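Side-chain contact in DMATS type aromatic prenyltransferase (Micromonospora olivasterospora, PDB 6ZRY), which probably transfers a dimethylallyl group to the indole ring of tryptophan, as a bacterial aromatic prenyltransferase of the ABBA-barrel fold: residues A[262-265]-A[270-273]. Numbering follows the deposited sequence.
Sequences YTFT and RPVG
P271 lies alongside both Y262 and F264, its CG touching each ring, and this cluster forms the tight, buried side of the contact. That carbon lies 3.7 Å from CE1 of F264, close to the plane of that ring at its edge, and 3.9 Å from CD2 of Y262, which it meets obliquely. Alternate residues of a strand share a face, so both aromatics can reach the same proline. In F264 the CB starts out away from the loop, but CG sits beside the backbone N (chi1 -56°), which brings the ring edge back to the proline. A compact, rigid ring suits this place: P271 has no N-H to leave unpaired, and its CA approaches O of T263 in a weak C-H...O contact. Helix 174-182 lines the same side, with S175 touching both F264 and P271.

The other side is looser and more open. V272 is exposed there, and the methyls CG2 of T263 and CG2 of V272 stand 4.2 Å apart. Beta-branched threonine favours the extended backbone of the strand, and both residues offer methyls to a partly exposed surface. Next to the connecting loop, N of T265 and O of R270 are too far apart for a direct bond, and a water bridges them, accepting from the first and donating to the second at 2.9 Å each.

Two backbone bonds tie the halves: N of T263, above the carbonyl plane of G273, to its O (3.0 Å), and N of V272, nearly head-on to the carbonyl of T263. Backbone bonding therefore fixes how strand 258-265 of the barrel turns into strand 273-278, though N of G273 is buried without a partner in the model, and apolar packing, with no side-chain charge pairing between the segments, seals the helix-facing, outer side of the sheet.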
loop_
_atom_site.group_PDB
_atom_site.type_symbol
_atom_site.label_atom_id
_atom_site.label_comp_id
_atom_site.label_asym_id
_atom_site.label_seq_id
_atom_site.Cartn_x
_atom_site.Cartn_y
_atom_site.Cartn_z
ATOM N N TYR A 262 3.940 1.767 -10.929
ATOM C CA TYR A 262 5.019 2.054 -11.878
ATOM C C TYR A 262 6.152 2.702 -11.128
ATOM O O TYR A 262 5.920 3.684 -10.434
ATOM C CB TYR A 262 4.475 2.966 -12.984
ATOM C CG TYR A 262 3.361 2.330 -13.765
ATOM C CD1 TYR A 262 2.035 2.386 -13.338
ATOM C CD2 TYR A 262 3.656 1.557 -14.866
ATOM C CE1 TYR A 262 1.022 1.731 -14.033
ATOM C CE2 TYR A 262 2.663 0.923 -15.591
ATOM C CZ TYR A 262 1.342 1.017 -15.188
ATOM O OH TYR A 262 0.397 0.353 -15.934
ATOM N N THR A 263 7.347 2.184 -11.259
ATOM C CA THR A 263 8.547 2.755 -10.647
ATOM C C THR A 263 9.264 3.607 -11.685
ATOM O O THR A 263 9.692 3.050 -12.698
ATOM C CB THR A 263 9.447 1.673 -10.061
ATOM O OG1 THR A 263 8.677 0.958 -9.104
ATOM C CG2 THR A 263 10.648 2.248 -9.364
ATOM N N PHE A 264 9.352 4.907 -11.419
ATOM C CA PHE A 264 10.024 5.931 -12.256
ATOM C C PHE A 264 11.383 6.220 -11.649
ATOM O O PHE A 264 11.472 6.493 -10.417
ATOM C CB PHE A 264 9.206 7.217 -12.345
ATOM C CG PHE A 264 7.802 7.040 -12.848
ATOM C CD1 PHE A 264 7.526 6.190 -13.912
ATOM C CD2 PHE A 264 6.746 7.727 -12.271
ATOM C CE1 PHE A 264 6.230 6.051 -14.400
ATOM C CE2 PHE A 264 5.454 7.573 -12.757
ATOM C CZ PHE A 264 5.201 6.728 -13.811
ATOM N N THR A 265 12.408 6.176 -12.471
ATOM C CA THR A 265 13.795 6.411 -12.041
ATOM C C THR A 265 14.476 7.402 -12.995
ATOM O O THR A 265 14.045 7.506 -14.173
ATOM C CB THR A 265 14.514 5.065 -11.906
ATOM O OG1 THR A 265 15.706 5.358 -11.187
ATOM C CG2 THR A 265 14.783 4.396 -13.241
ATOM N N ARG A 270 11.258 4.653 -19.755
ATOM C CA ARG A 270 10.173 3.670 -19.454
ATOM C C ARG A 270 10.250 3.357 -17.956
ATOM O O ARG A 270 11.333 3.376 -17.372
ATOM C CB ARG A 270 10.288 2.392 -20.318
ATOM C CG ARG A 270 10.175 2.602 -21.842
ATOM C CD ARG A 270 8.755 2.929 -22.336
ATOM N NE ARG A 270 8.703 3.150 -23.796
ATOM C CZ ARG A 270 8.967 4.323 -24.416
ATOM N NH1 ARG A 270 9.287 5.393 -23.719
ATOM N NH2 ARG A 270 8.909 4.410 -25.748
ATOM N N PRO A 271 9.112 3.098 -17.271
ATOM C CA PRO A 271 9.163 2.616 -15.889
ATOM C C PRO A 271 10.054 1.377 -15.842
ATOM O O PRO A 271 10.041 0.641 -16.817
ATOM C CB PRO A 271 7.713 2.275 -15.535
ATOM C CG PRO A 271 6.870 3.091 -16.537
ATOM C CD PRO A 271 7.737 3.228 -17.773
ATOM N N VAL A 272 10.779 1.178 -14.727
ATOM C CA VAL A 272 11.787 0.086 -14.544
ATOM C C VAL A 272 11.259 -0.985 -13.590
ATOM O O VAL A 272 11.998 -1.947 -13.312
ATOM C CB VAL A 272 13.122 0.649 -14.056
ATOM C CG1 VAL A 272 13.728 1.584 -15.100
ATOM C CG2 VAL A 272 13.000 1.350 -12.706
ATOM N N GLY A 273 10.078 -0.788 -13.039
ATOM C CA GLY A 273 9.456 -1.732 -12.108
ATOM C C GLY A 273 7.984 -1.612 -12.238
ATOM O O GLY A 273 7.519 -0.470 -12.537
HETATM O O HOH W 1 11.763 4.923 -14.974
#